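Local coordinates for tryptophan halogenase superfamily (Brevundimonas sp. BAL3, PDB 6FRL), which is a flavin-dependent halogenase of the tryptophan halogenase superfamily that prefers bromination over chlorination, probably with a flavin cofactor supplied in reduced form, at residues 85-90 with 100-104; 242-246 with 394-398. All coordinates share one frame; numbering follows the deposited sequence.

Contact 1. Residues 85-90 with 100-104; sequences KLGIRF and FIHPF
Phe90 and Phe100 pair across an antiparallel beta hairpin, with CB of Phe90 seated over a face of the Phe100 ring, 3.9 Å from its centroid. The two rings are nearly parallel, planes 20° apart, but slid so far that they barely overlap. Phe100 reaches this place with CG set between its backbone N and carbonyl carbon (chi1 80°), which swings the ring beneath its neighbour. The backbones of the pair are also joined, Phe90 N to Phe100 O at 2.8 Å and Phe100 N to Phe90 O at 3.2 Å. Farther along the pair of segments Phe104 takes over: its CE2 edge meets Lys85 O in the ring plane at 3.4 Å, while CZ touches the lysine CE. Here the bond from Phe104 N to Leu86 O is long and weak, and a water bridges the same two atoms. Between the two aromatic contacts a CB on Gly87 would clash with His102 O. Strand 87-91 lies between 99-103, at the edge of a mixed sheet within this chain, and the parallel strand 268-273; helix 137-143 covers Leu86 and Ile101, and Phe90 touches Val270 of strand 268-273 and meets the His400 ring of helix 376-402.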
ATOM      1  N   LYS B  85     -23.192 -13.510  -3.257  1.00 27.62           N
ATOM      2  CA  LYS B  85     -22.674 -13.405  -1.889  1.00 29.69           C
ATOM      3  C   LYS B  85     -22.341 -11.951  -1.567  1.00 32.32           C
ATOM      4  O   LYS B  85     -21.361 -11.383  -2.112  1.00 32.29           O
ATOM      5  CB  LYS B  85     -21.422 -14.253  -1.674  1.00 28.52           C
ATOM      6  CG  LYS B  85     -20.882 -14.094  -0.244  1.00 28.90           C
ATOM      7  CD  LYS B  85     -19.677 -14.945   0.056  1.00 27.73           C
ATOM      8  CE  LYS B  85     -19.008 -14.573   1.364  1.00 25.84           C
ATOM      9  NZ  LYS B  85     -17.580 -15.040   1.425  1.00 25.92           N
ATOM     10  N   LEU B  86     -23.143 -11.356  -0.682  1.00 33.17           N
ATOM     11  CA  LEU B  86     -22.879  -9.989  -0.225  1.00 33.82           C
ATOM     12  C   LEU B  86     -21.945  -9.838   1.002  1.00 34.24           C
ATOM     13  O   LEU B  86     -21.535  -8.720   1.314  1.00 31.23           O
ATOM     14  CB  LEU B  86     -24.192  -9.285   0.049  1.00 33.51           C
ATOM     15  CG  LEU B  86     -24.925  -8.911  -1.234  1.00 33.47           C
ATOM     16  CD1 LEU B  86     -26.314  -8.434  -0.867  1.00 34.02           C
ATOM     17  CD2 LEU B  86     -24.176  -7.866  -2.044  1.00 32.51           C
ATOM     18  N   GLY B  87     -21.639 -10.951   1.675  1.00 33.25           N
ATOM     19  CA  GLY B  87     -20.793 -10.976   2.882  1.00 33.10           C
ATOM     20  C   GLY B  87     -20.986 -12.260   3.688  1.00 30.59           C
ATOM     21  O   GLY B  87     -21.615 -13.213   3.212  1.00 34.18           O
ATOM     22  N   ILE B  88     -20.469 -12.302   4.904  1.00 28.60           N
ATOM     23  CA  ILE B  88     -20.639 -13.492   5.761  1.00 28.99           C
ATOM     24  C   ILE B  88     -21.375 -13.104   7.012  1.00 30.04           C
ATOM     25  O   ILE B  88     -21.109 -12.045   7.593  1.00 34.14           O
ATOM     26  CB  ILE B  88     -19.289 -14.092   6.188  1.00 28.94           C
ATOM     27  CG1 ILE B  88     -18.454 -14.458   4.961  1.00 29.08           C
ATOM     28  CG2 ILE B  88     -19.476 -15.302   7.112  1.00 28.57           C
ATOM     29  CD1 ILE B  88     -17.035 -14.909   5.312  1.00 30.40           C
ATOM     30  N   ARG B  89     -22.293 -13.963   7.438  1.00 31.75           N
ATOM     31  CA  ARG B  89     -23.105 -13.691   8.617  1.00 31.58           C
ATOM     32  C   ARG B  89     -22.660 -14.525   9.817  1.00 28.43           C
ATOM     33  O   ARG B  89     -22.745 -15.737   9.776  1.00 32.98           O
ATOM     34  CB  ARG B  89     -24.562 -13.936   8.286  1.00 34.04           C
ATOM     35  CG  ARG B  89     -25.507 -13.417   9.350  1.00 36.96           C
ATOM     36  CD  ARG B  89     -26.921 -13.405   8.845  1.00 37.85           C
ATOM     37  NE  ARG B  89     -27.824 -12.783   9.812  1.00 42.46           N
ATOM     38  CZ  ARG B  89     -29.052 -12.347   9.538  1.00 40.46           C
ATOM     39  NH1 ARG B  89     -29.571 -12.472   8.328  1.00 37.49           N
ATOM     40  NH2 ARG B  89     -29.776 -11.783  10.497  1.00 42.29           N
ATOM     41  N   PHE B  90     -22.163 -13.860  10.858  1.00 28.32           N
ATOM     42  CA  PHE B  90     -21.628 -14.525  12.069  1.00 29.43           C
ATOM     43  C   PHE B  90     -22.705 -14.586  13.163  1.00 32.48           C
ATOM     44  O   PHE B  90     -23.192 -13.538  13.642  1.00 30.50           O
ATOM     45  CB  PHE B  90     -20.372 -13.811  12.578  1.00 26.97           C
ATOM     46  CG  PHE B  90     -19.193 -13.991  11.675  1.00 26.12           C
ATOM     47  CD1 PHE B  90     -18.414 -15.115  11.754  1.00 25.58           C
ATOM     48  CD2 PHE B  90     -18.913 -13.065  10.673  1.00 27.49           C
ATOM     49  CE1 PHE B  90     -17.365 -15.315  10.865  1.00 26.98           C
ATOM     50  CE2 PHE B  90     -17.853 -13.258   9.801  1.00 26.08           C
ATOM     51  CZ  PHE B  90     -17.077 -14.378   9.896  1.00 25.38           C
ATOM     52  N   PHE B 100     -24.068 -10.516  13.454  1.00 31.88           N
ATOM     53  CA  PHE B 100     -23.506  -9.463  12.625  1.00 30.31           C
ATOM     54  C   PHE B 100     -23.080  -9.948  11.227  1.00 28.40           C
ATOM     55  O   PHE B 100     -22.899 -11.138  11.011  1.00 27.23           O
ATOM     56  CB  PHE B 100     -22.380  -8.722  13.363  1.00 31.18           C
ATOM     57  CG  PHE B 100     -21.050  -9.433  13.361  1.00 33.29           C
ATOM     58  CD1 PHE B 100     -20.737 -10.355  14.366  1.00 30.46           C
ATOM     59  CD2 PHE B 100     -20.083  -9.150  12.374  1.00 33.47           C
ATOM     60  CE1 PHE B 100     -19.505 -11.006  14.377  1.00 32.15           C
ATOM     61  CE2 PHE B 100     -18.846  -9.803  12.376  1.00 34.41           C
ATOM     62  CZ  PHE B 100     -18.548 -10.737  13.378  1.00 32.53           C
ATOM     63  N   ILE B 101     -22.993  -9.022  10.272  1.00 27.56           N
ATOM     64  CA  ILE B 101     -22.571  -9.332   8.894  1.00 27.64           C
ATOM     65  C   ILE B 101     -21.267  -8.581   8.521  1.00 26.49           C
ATOM     66  O   ILE B 101     -21.205  -7.324   8.619  1.00 26.86           O
ATOM     67  CB  ILE B 101     -23.669  -8.977   7.849  1.00 26.95           C
ATOM     68  CG1 ILE B 101     -24.883  -9.863   8.032  1.00 29.27           C
ATOM     69  CG2 ILE B 101     -23.158  -9.209   6.446  1.00 26.67           C
ATOM     70  CD1 ILE B 101     -26.109  -9.481   7.194  1.00 29.87           C
ATOM     71  N   HIS B 102     -20.278  -9.347   8.043  1.00 24.66           N
ATOM     72  CA  HIS B 102     -19.057  -8.799   7.407  1.00 24.61           C
ATOM     73  C   HIS B 102     -19.301  -8.675   5.934  1.00 25.50           C
ATOM     74  O   HIS B 102     -19.314  -9.675   5.226  1.00 28.24           O
ATOM     75  CB  HIS B 102     -17.828  -9.700   7.661  1.00 24.31           C
ATOM     76  CG  HIS B 102     -16.581  -9.248   6.960  1.00 23.75           C
ATOM     77  ND1 HIS B 102     -15.486 -10.074   6.785  1.00 23.16           N
ATOM     78  CD2 HIS B 102     -16.273  -8.076   6.353  1.00 21.44           C
ATOM     79  CE1 HIS B 102     -14.569  -9.436   6.081  1.00 21.84           C
ATOM     80  NE2 HIS B 102     -15.014  -8.213   5.825  1.00 20.70           N
ATOM     81  N   PRO B 103     -19.514  -7.448   5.457  1.00 26.86           N
ATOM     82  CA  PRO B 103     -19.812  -7.228   4.053  1.00 27.07           C
ATOM     83  C   PRO B 103     -18.570  -6.934   3.216  1.00 26.01           C
ATOM     84  O   PRO B 103     -17.503  -6.737   3.766  1.00 26.71           O
ATOM     85  CB  PRO B 103     -20.674  -5.973   4.122  1.00 26.49           C
ATOM     86  CG  PRO B 103     -19.990  -5.156   5.186  1.00 25.27           C
ATOM     87  CD  PRO B 103     -19.587  -6.175   6.200  1.00 27.12           C
ATOM     88  N   PHE B 104     -18.751  -6.812   1.913  1.00 27.21           N
ATOM     89  CA  PHE B 104     -17.736  -6.207   1.021  1.00 28.75           C
ATOM     90  C   PHE B 104     -18.107  -4.748   0.789  1.00 30.31           C
ATOM     91  O   PHE B 104     -18.833  -4.434  -0.163  1.00 33.85           O
ATOM     92  CB  PHE B 104     -17.652  -6.970  -0.298  1.00 28.34           C
ATOM     93  CG  PHE B 104     -17.597  -8.456  -0.119  1.00 27.81           C
ATOM     94  CD1 PHE B 104     -16.518  -9.034   0.520  1.00 28.55           C
ATOM     95  CD2 PHE B 104     -18.628  -9.288  -0.579  1.00 27.83           C
ATOM     96  CE1 PHE B 104     -16.448 -10.415   0.694  1.00 28.92           C
ATOM     97  CE2 PHE B 104     -18.554 -10.670  -0.410  1.00 27.59           C
ATOM     98  CZ  PHE B 104     -17.468 -11.224   0.230  1.00 28.35           C
TER
HETATM   99  O   HOH W   1     -21.495  -6.266   0.498  1.00 21.16           O

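Contact 2. Residues 242-246 with 394-398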
ATOM      1  N   TRP B 242       0.898 -24.279  12.203  1.00 32.93           N
ATOM      2  CA  TRP B 242       0.247 -23.172  12.908  1.00 34.69           C
ATOM      3  C   TRP B 242      -0.892 -23.618  13.864  1.00 39.46           C
ATOM      4  O   TRP B 242      -1.649 -22.752  14.357  1.00 36.94           O
ATOM      5  CB  TRP B 242      -0.270 -22.131  11.886  1.00 31.46           C
ATOM      6  CG  TRP B 242       0.800 -21.234  11.252  1.00 28.99           C
ATOM      7  CD1 TRP B 242       2.077 -21.018  11.687  1.00 29.17           C
ATOM      8  CD2 TRP B 242       0.640 -20.431  10.096  1.00 28.74           C
ATOM      9  NE1 TRP B 242       2.732 -20.127  10.862  1.00 28.46           N
ATOM     10  CE2 TRP B 242       1.874 -19.759   9.870  1.00 29.64           C
ATOM     11  CE3 TRP B 242      -0.415 -20.219   9.211  1.00 27.49           C
ATOM     12  CZ2 TRP B 242       2.064 -18.877   8.808  1.00 30.82           C
ATOM     13  CZ3 TRP B 242      -0.218 -19.340   8.142  1.00 29.37           C
ATOM     14  CH2 TRP B 242       1.008 -18.675   7.958  1.00 30.12           C
ATOM     15  N   GLY B 243      -0.983 -24.939  14.157  1.00 43.05           N
ATOM     16  CA  GLY B 243      -1.976 -25.489  15.104  1.00 44.08           C
ATOM     17  C   GLY B 243      -1.872 -24.860  16.488  1.00 47.60           C
ATOM     18  O   GLY B 243      -2.850 -24.742  17.189  1.00 47.92           O
ATOM     19  N   ARG B 244      -0.676 -24.429  16.855  1.00 52.72           N
ATOM     20  CA  ARG B 244      -0.445 -23.698  18.092  1.00 55.38           C
ATOM     21  C   ARG B 244      -1.272 -22.399  18.194  1.00 57.93           C
ATOM     22  O   ARG B 244      -1.771 -22.089  19.276  1.00 62.35           O
ATOM     23  CB  ARG B 244       1.060 -23.424  18.269  1.00 55.69           C
ATOM     24  CG  ARG B 244       1.601 -22.306  17.393  1.00 53.13           C
ATOM     25  CD  ARG B 244       3.066 -22.329  17.086  1.00 54.24           C
ATOM     26  NE  ARG B 244       3.731 -21.124  17.582  1.00 57.96           N
ATOM     27  CZ  ARG B 244       4.868 -20.605  17.104  1.00 67.89           C
ATOM     28  NH1 ARG B 244       5.528 -21.165  16.072  1.00 76.02           N
ATOM     29  NH2 ARG B 244       5.365 -19.500  17.674  1.00 63.66           N
ATOM     30  N   TRP B 245      -1.431 -21.668  17.082  1.00 50.99           N
ATOM     31  CA  TRP B 245      -2.237 -20.442  17.072  1.00 46.83           C
ATOM     32  C   TRP B 245      -3.740 -20.685  16.873  1.00 47.39           C
ATOM     33  O   TRP B 245      -4.536 -19.870  17.294  1.00 45.14           O
ATOM     34  CB  TRP B 245      -1.802 -19.489  15.962  1.00 45.51           C
ATOM     35  CG  TRP B 245      -0.382 -19.066  15.947  1.00 42.98           C
ATOM     36  CD1 TRP B 245       0.508 -19.261  14.933  1.00 41.81           C
ATOM     37  CD2 TRP B 245       0.316 -18.357  16.961  1.00 39.85           C
ATOM     38  NE1 TRP B 245       1.726 -18.725  15.262  1.00 42.53           N
ATOM     39  CE2 TRP B 245       1.634 -18.151  16.498  1.00 40.80           C
ATOM     40  CE3 TRP B 245      -0.035 -17.878  18.214  1.00 39.72           C
ATOM     41  CZ2 TRP B 245       2.598 -17.470  17.246  1.00 41.14           C
ATOM     42  CZ3 TRP B 245       0.919 -17.207  18.960  1.00 40.14           C
ATOM     43  CH2 TRP B 245       2.220 -17.001  18.472  1.00 39.87           C
ATOM     44  N   LEU B 246      -4.127 -21.771  16.195  1.00 52.54           N
ATOM     45  CA  LEU B 246      -5.529 -22.017  15.824  1.00 50.52           C
ATOM     46  C   LEU B 246      -5.980 -23.337  16.420  1.00 52.33           C
ATOM     47  O   LEU B 246      -5.373 -24.363  16.127  1.00 59.88           O
ATOM     48  CB  LEU B 246      -5.660 -22.045  14.297  1.00 50.06           C
ATOM     49  CG  LEU B 246      -5.399 -20.674  13.659  1.00 50.14           C
ATOM     50  CD1 LEU B 246      -4.895 -20.760  12.229  1.00 52.43           C
ATOM     51  CD2 LEU B 246      -6.640 -19.809  13.720  1.00 48.13           C
ATOM     52  N   ARG B 394      -3.937 -15.483   8.339  1.00 28.57           N
ATOM     53  CA  ARG B 394      -3.926 -16.138   9.659  1.00 31.05           C
ATOM     54  C   ARG B 394      -4.379 -15.215  10.818  1.00 30.13           C
ATOM     55  O   ARG B 394      -5.304 -15.550  11.567  1.00 30.98           O
ATOM     56  CB  ARG B 394      -2.529 -16.690   9.936  1.00 31.20           C
ATOM     57  CG  ARG B 394      -2.340 -17.415  11.262  1.00 32.19           C
ATOM     58  CD  ARG B 394      -0.877 -17.418  11.623  1.00 33.45           C
ATOM     59  NE  ARG B 394      -0.333 -16.062  11.767  1.00 34.40           N
ATOM     60  CZ  ARG B 394       0.961 -15.782  11.920  1.00 34.69           C
ATOM     61  NH1 ARG B 394       1.853 -16.766  11.955  1.00 33.04           N
ATOM     62  NH2 ARG B 394       1.360 -14.510  12.035  1.00 34.75           N
ATOM     63  N   ASP B 395      -3.725 -14.061  10.937  1.00 31.36           N
ATOM     64  CA  ASP B 395      -4.037 -13.069  11.974  1.00 32.15           C
ATOM     65  C   ASP B 395      -5.484 -12.595  11.930  1.00 32.94           C
ATOM     66  O   ASP B 395      -6.113 -12.481  12.972  1.00 35.96           O
ATOM     67  CB  ASP B 395      -3.095 -11.859  11.875  1.00 31.65           C
ATOM     68  CG  ASP B 395      -1.672 -12.194  12.288  1.00 32.65           C
ATOM     69  OD1 ASP B 395      -1.380 -13.373  12.604  1.00 34.63           O
ATOM     70  OD2 ASP B 395      -0.842 -11.272  12.280  1.00 31.33           O
ATOM     71  N   PHE B 396      -6.021 -12.316  10.745  1.00 30.38           N
ATOM     72  CA  PHE B 396      -7.442 -11.984  10.654  1.00 29.74           C
ATOM     73  C   PHE B 396      -8.313 -13.118  11.178  1.00 28.74           C
ATOM     74  O   PHE B 396      -9.260 -12.857  11.925  1.00 26.31           O
ATOM     75  CB  PHE B 396      -7.827 -11.606   9.209  1.00 30.80           C
ATOM     76  CG  PHE B 396      -9.206 -11.020   9.062  1.00 29.96           C
ATOM     77  CD1 PHE B 396      -9.558  -9.864   9.752  1.00 30.65           C
ATOM     78  CD2 PHE B 396     -10.133 -11.580   8.183  1.00 30.16           C
ATOM     79  CE1 PHE B 396     -10.839  -9.299   9.597  1.00 28.28           C
ATOM     80  CE2 PHE B 396     -11.398 -11.024   8.030  1.00 30.07           C
ATOM     81  CZ  PHE B 396     -11.750  -9.878   8.749  1.00 27.73           C
ATOM     82  N   ILE B 397      -7.990 -14.371  10.802  1.00 28.95           N
ATOM     83  CA  ILE B 397      -8.758 -15.542  11.288  1.00 28.61           C
ATOM     84  C   ILE B 397      -8.661 -15.681  12.829  1.00 29.04           C
ATOM     85  O   ILE B 397      -9.663 -15.827  13.511  1.00 25.81           O
ATOM     86  CB  ILE B 397      -8.339 -16.853  10.565  1.00 25.53           C
ATOM     87  CG1 ILE B 397      -8.811 -16.779   9.102  1.00 25.36           C
ATOM     88  CG2 ILE B 397      -8.946 -18.074  11.255  1.00 22.31           C
ATOM     89  CD1 ILE B 397      -8.166 -17.766   8.163  1.00 24.51           C
ATOM     90  N   ILE B 398      -7.446 -15.606  13.356  1.00 29.61           N
ATOM     91  CA  ILE B 398      -7.213 -15.651  14.798  1.00 29.79           C
ATOM     92  C   ILE B 398      -8.114 -14.669  15.589  1.00 30.77           C
ATOM     93  O   ILE B 398      -8.748 -15.060  16.591  1.00 33.12           O
ATOM     94  CB  ILE B 398      -5.720 -15.368  15.107  1.00 29.25           C
ATOM     95  CG1 ILE B 398      -4.881 -16.575  14.698  1.00 28.26           C
ATOM     96  CG2 ILE B 398      -5.521 -15.077  16.604  1.00 28.68           C
ATOM     97  CD1 ILE B 398      -3.397 -16.316  14.667  1.00 30.53           C
TER
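Asp395 OD1 is gripped by two nitrogens of Arg394, NE and NH2, each at 3.0 Å, in a side-on salt bridge between neighbours on helix 376-402 that steadies the guanidinium for a cation-pi contact with Trp242. Both nitrogens reach OD1 on its syn side and from the same face of the carboxylate, out of its plane. The other carboxylate oxygen, OD2, is taken by Arg392 and Thr423, so Asp395 is held from several directions. CD of Arg394 lies over the six-membered ring of Trp242, 3.8 Å from its centroid; the bend at the next torsion (chi3 60°) turns NE and the guanidinium away from an extended course. Arg394 CZ lies 4.8 Å from the same Trp242 centroid, 20° off the ring normal, but the guanidinium is tilted 56° to the indole rather than lying flat on it. NH1 comes down above that indole and also nears the Trp245 indole obliquely. Cutting Arg394 back to an alanine would probably leave the Trp242 face without its aliphatic cover and cation, and Asp395 OD1 without these two donors. The loop between strands 239-241 and 250-257 presents the tryptophans from a tight turn in which Trp242 O accepts from Trp245 N at 2.9 Å and from Leu246 N at 3.2 Å. Beyond the arginine the contact is apolar. Trp245 CB rests on Ile398 CD1 at 3.8 Å, and the leucine lies crosswise to both isoleucines, Leu246 CD2 touching Ile397 CG2 and Ile398 CG1, each at 3.8 Å.

Overall arrangement
Contact 1 and contact 2 have centres 21 Å apart and meet where His102 CE1 packs against Phe396 CZ at 3.9 Å. Helix 376-402 spans the gap: Arg394 and the isoleucines serve the 242-246 loop, while Phe396 and His400 turn to the hairpin side. Glu351 ties the two together, hydrogen-bonded to His102 ND1 and touching Ile88, Phe90 and Phe396; Ser449 likewise bonds His102 and touches Phe396. Lys85 and Glu351 probably correspond to the lysine and glutamate at the active site of related flavin-dependent halogenases. On that reading contact 1 contributes to the reaction site through Lys85, and contact 2 is more distant packing, with Arg394 CZ 21.3 Å from Lys85 NZ.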